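Local coordinates for magnesium and cobalt efflux protein (Bordetella parapertussis, PDB 3JTF), which probably plays a part in magnesium and cobalt ion transport, and binds AMP through the paired CBS domains that make up this fragment, at residues B[18-23]-B[41-45]. Residues are numbered along the deposited sequence; the frame is centred on the assembly and turned at random.
With AMP (adenosine monophosphate), chain F.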
ATOM      1  N   ASP B  18       1.953  -4.251  13.864  1.00 15.08           N
ATOM      2  CA  ASP B  18       2.605  -2.985  14.070  1.00 15.80           C
ATOM      3  C   ASP B  18       1.497  -1.974  14.334  1.00 16.59           C
ATOM      4  O   ASP B  18       0.676  -1.668  13.433  1.00 15.47           O
ATOM      5  CB  ASP B  18       3.432  -2.559  12.842  1.00 15.48           C
ATOM      6  CG  ASP B  18       4.657  -3.421  12.637  1.00 16.93           C
ATOM      7  OD1 ASP B  18       5.317  -3.749  13.636  1.00 18.85           O
ATOM      8  OD2 ASP B  18       4.968  -3.800  11.485  1.00 19.65           O
ATOM      9  N   LEU B  19       1.480  -1.467  15.560  1.00 16.94           N
ATOM     10  CA  LEU B  19       0.430  -0.567  16.044  1.00 17.83           C
ATOM     11  C   LEU B  19       1.009   0.752  16.370  1.00 17.70           C
ATOM     12  O   LEU B  19       2.194   0.832  16.640  1.00 19.81           O
ATOM     13  CB  LEU B  19      -0.120  -1.076  17.366  1.00 19.54           C
ATOM     14  CG  LEU B  19      -0.685  -2.485  17.403  1.00 21.68           C
ATOM     15  CD1 LEU B  19      -1.219  -2.844  18.785  1.00 23.34           C
ATOM     16  CD2 LEU B  19      -1.769  -2.557  16.414  1.00 22.34           C
ATOM     17  N   LEU B  20       0.171   1.781  16.427  1.00 16.10           N
ATOM     18  CA  LEU B  20       0.608   3.101  16.870  1.00 15.64           C
ATOM     19  C   LEU B  20      -0.197   3.536  18.102  1.00 15.80           C
ATOM     20  O   LEU B  20      -1.409   3.393  18.137  1.00 14.74           O
ATOM     21  CB  LEU B  20       0.395   4.119  15.740  1.00 15.73           C
ATOM     22  CG  LEU B  20       1.256   3.943  14.468  1.00 15.96           C
ATOM     23  CD1 LEU B  20       0.943   5.007  13.407  1.00 15.37           C
ATOM     24  CD2 LEU B  20       2.750   3.966  14.820  1.00 16.24           C
ATOM     25  N   ASP B  21       0.492   4.108  19.085  1.00 15.38           N
ATOM     26  CA  ASP B  21      -0.128   4.640  20.285  1.00 15.76           C
ATOM     27  C   ASP B  21      -0.391   6.126  20.029  1.00 15.78           C
ATOM     28  O   ASP B  21       0.564   6.911  19.888  1.00 15.53           O
ATOM     29  CB  ASP B  21       0.832   4.470  21.437  1.00 15.77           C
ATOM     30  CG  ASP B  21       0.374   5.128  22.724  1.00 17.62           C
ATOM     31  OD1 ASP B  21      -0.637   5.840  22.793  1.00 15.96           O
ATOM     32  OD2 ASP B  21       1.109   4.914  23.689  1.00 17.55           O
ATOM     33  N   ILE B  22      -1.658   6.502  20.055  1.00 14.65           N
ATOM     34  CA  ILE B  22      -2.080   7.848  19.712  1.00 16.59           C
ATOM     35  C   ILE B  22      -1.457   8.896  20.683  1.00 17.52           C
ATOM     36  O   ILE B  22      -1.366  10.050  20.326  1.00 18.19           O
ATOM     37  CB  ILE B  22      -3.621   7.988  19.684  1.00 16.60           C
ATOM     38  CG1 ILE B  22      -4.098   9.310  19.033  1.00 17.59           C
ATOM     39  CG2 ILE B  22      -4.208   7.943  21.115  1.00 16.28           C
ATOM     40  CD1 ILE B  22      -3.713   9.482  17.633  1.00 19.42           C
ATOM     41  N   SER B  23      -1.017   8.492  21.877  1.00 18.47           N
ATOM     42  CA  SER B  23      -0.472   9.435  22.859  1.00 19.83           C
ATOM     43  C   SER B  23       0.989   9.804  22.611  1.00 20.38           C
ATOM     44  O   SER B  23       1.505  10.696  23.268  1.00 18.70           O
ATOM     45  CB  SER B  23      -0.575   8.861  24.273  1.00 20.41           C
ATOM     46  OG  SER B  23      -1.940   8.532  24.582  1.00 25.98           O
ATOM     47  N   PHE B  41      -1.694   1.429   9.833  1.00 14.94           N
ATOM     48  CA  PHE B  41      -1.444   1.040  11.223  1.00 14.65           C
ATOM     49  C   PHE B  41      -2.716   1.131  12.012  1.00 14.66           C
ATOM     50  O   PHE B  41      -3.343   2.193  12.047  1.00 14.56           O
ATOM     51  CB  PHE B  41      -0.380   1.941  11.838  1.00 15.13           C
ATOM     52  CG  PHE B  41       0.896   1.940  11.074  1.00 14.97           C
ATOM     53  CD1 PHE B  41       1.055   2.773   9.969  1.00 15.35           C
ATOM     54  CD2 PHE B  41       1.911   1.066  11.414  1.00 17.95           C
ATOM     55  CE1 PHE B  41       2.195   2.744   9.223  1.00 16.17           C
ATOM     56  CE2 PHE B  41       3.078   1.036  10.701  1.00 17.54           C
ATOM     57  CZ  PHE B  41       3.232   1.871   9.578  1.00 19.34           C
ATOM     58  N   PRO B  42      -3.126   0.023  12.637  1.00 13.71           N
ATOM     59  CA  PRO B  42      -4.091   0.197  13.714  1.00 13.38           C
ATOM     60  C   PRO B  42      -3.546   1.099  14.814  1.00 12.43           C
ATOM     61  O   PRO B  42      -2.375   1.031  15.132  1.00 11.76           O
ATOM     62  CB  PRO B  42      -4.324  -1.224  14.245  1.00 13.64           C
ATOM     63  CG  PRO B  42      -3.743  -2.142  13.195  1.00 14.72           C
ATOM     64  CD  PRO B  42      -2.607  -1.349  12.597  1.00 14.76           C
ATOM     65  N   VAL B  43      -4.423   1.938  15.346  1.00 12.31           N
ATOM     66  CA  VAL B  43      -4.096   2.915  16.363  1.00 13.19           C
ATOM     67  C   VAL B  43      -4.808   2.596  17.646  1.00 12.49           C
ATOM     68  O   VAL B  43      -5.999   2.235  17.633  1.00 13.00           O
ATOM     69  CB  VAL B  43      -4.472   4.338  15.875  1.00 13.53           C
ATOM     70  CG1 VAL B  43      -4.181   5.381  16.976  1.00 13.62           C
ATOM     71  CG2 VAL B  43      -3.679   4.667  14.575  1.00 12.14           C
ATOM     72  N   TYR B  44      -4.073   2.639  18.760  1.00 12.01           N
ATOM     73  CA  TYR B  44      -4.694   2.429  20.054  1.00 11.82           C
ATOM     74  C   TYR B  44      -4.498   3.596  21.005  1.00 11.71           C
ATOM     75  O   TYR B  44      -3.722   4.488  20.768  1.00 12.01           O
ATOM     76  CB  TYR B  44      -4.211   1.126  20.702  1.00 11.50           C
ATOM     77  CG  TYR B  44      -2.796   1.171  21.221  1.00 11.99           C
ATOM     78  CD1 TYR B  44      -2.524   1.577  22.521  1.00 12.92           C
ATOM     79  CD2 TYR B  44      -1.725   0.799  20.402  1.00 13.70           C
ATOM     80  CE1 TYR B  44      -1.200   1.605  23.016  1.00 14.42           C
ATOM     81  CE2 TYR B  44      -0.417   0.793  20.876  1.00 15.25           C
ATOM     82  CZ  TYR B  44      -0.154   1.195  22.171  1.00 16.04           C
ATOM     83  OH  TYR B  44       1.155   1.209  22.630  1.00 16.39           O
ATOM     84  N   GLU B  45      -5.228   3.540  22.108  1.00 11.71           N
ATOM     85  CA  GLU B  45      -5.074   4.502  23.190  1.00 12.14           C
ATOM     86  C   GLU B  45      -5.217   3.787  24.500  1.00 12.13           C
ATOM     87  O   GLU B  45      -6.161   2.996  24.700  1.00 10.81           O
ATOM     88  CB  GLU B  45      -6.070   5.662  23.054  1.00 11.75           C
ATOM     89  CG  GLU B  45      -5.785   6.861  24.008  1.00 13.90           C
ATOM     90  CD  GLU B  45      -6.592   8.096  23.617  1.00 15.89           C
ATOM     91  OE1 GLU B  45      -7.475   7.965  22.736  1.00 15.40           O
ATOM     92  OE2 GLU B  45      -6.346   9.188  24.172  1.00 16.33           O
TER
HETATM   93  P   AMP F   1       1.685  -3.537   3.408  1.00 36.19           P
HETATM   94  O1P AMP F   1       0.681  -2.547   3.892  1.00 34.48           O
HETATM   95  O2P AMP F   1       1.948  -3.517   1.939  1.00 38.83           O
HETATM   96  O3P AMP F   1       2.937  -3.522   4.219  1.00 35.59           O
HETATM   97  O5' AMP F   1       1.131  -5.003   3.696  1.00 36.56           O
HETATM   98  C5' AMP F   1       1.989  -6.122   3.430  1.00 35.36           C
HETATM   99  C4' AMP F   1       1.622  -7.200   4.403  1.00 33.44           C
HETATM  100  O4' AMP F   1       2.050  -6.945   5.758  1.00 29.82           O
HETATM  101  C3' AMP F   1       0.095  -7.288   4.492  1.00 33.17           C
HETATM  102  O3' AMP F   1      -0.460  -7.984   3.371  1.00 36.52           O
HETATM  103  C2' AMP F   1      -0.025  -8.013   5.783  1.00 30.02           C
HETATM  104  O2' AMP F   1       0.523  -9.349   5.465  1.00 33.01           O
HETATM  105  C1' AMP F   1       0.954  -7.206   6.649  1.00 26.16           C
HETATM  106  N9  AMP F   1       0.596  -5.891   7.293  1.00 22.67           N
HETATM  107  C8  AMP F   1       0.072  -4.740   6.776  1.00 20.64           C
HETATM  108  N7  AMP F   1      -0.030  -3.769   7.731  1.00 20.36           N
HETATM  109  C5  AMP F   1       0.470  -4.294   8.875  1.00 18.55           C
HETATM  110  C6  AMP F   1       0.702  -3.827  10.251  1.00 18.18           C
HETATM  111  N6  AMP F   1       0.338  -2.593  10.615  1.00 16.67           N
HETATM  112  N1  AMP F   1       1.219  -4.696  11.146  1.00 17.87           N
HETATM  113  C2  AMP F   1       1.597  -5.930  10.807  1.00 18.49           C
HETATM  114  N3  AMP F   1       1.460  -6.417   9.561  1.00 18.50           N
HETATM  115  C4  AMP F   1       0.887  -5.657   8.580  1.00 19.31           C
HETATM  116  O   HOH W   1       3.457   3.545  23.553  1.00 35.81           O
HETATM  117  O   HOH W   2      -3.976  10.042  24.637  1.00 23.30           O
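Leu-20 and Val-43 lie at the centre of a short parallel strand pairing, and three backbone hydrogen bonds set its register. Leu-20 N donates to Pro-42 O (3.0 Å), Leu-20 O accepts from Tyr-44 N (2.8 Å), and Ile-22 N reaches Tyr-44 O in a nearly linear bond with an N-H...O angle of 178°. Leu-20 thus uses both its backbone N and O on the partner strand, the ladder expected where strands 20-21 and 40-44 are joined through helix 26-35 in a beta-alpha-beta unit of the first CBS domain.

Apolar contacts divide between the two faces of the sheet. On the one facing helix 26-35, Leu-20 CG lies 3.7 Å from Phe-41 CB, Leu-29 and Ile-33 of the helix cover the leucine, and Ile-22 CB packs on Val-43 CG1. On the other, the Tyr-44 ring turns back over the neighbouring strand: with chi1 at 73°, its CG sits between backbone N and carbonyl carbon, which lays one ring face against Asp-21 CA. Asp-21 CA stands 4.0 Å from the centroid of the Tyr-44 ring, 14° off its normal, a CH-pi contact, while Leu-19 CB meets the ring edge in plane. Just past the strand pair, Ile-22 CG2 rests against the extended side chain of Glu-45.

Polar groups close the two ends. Asp-21 OD1 accepts from Ser-23 N to make an Asx turn, and a water links Ser-23 OG to Glu-45 OE2, while Glu-45 OE1 is salt-bridged to Arg-72. At the opposite end, Asp-18 N donates to AMP N1 (2.9 Å) and Asp-18 O accepts from AMP N6 (3.0 Å). This backbone pair matches the donor and acceptor edge of adenine, consistent with recognition of the base by main-chain atoms anchored beside the strand pairing.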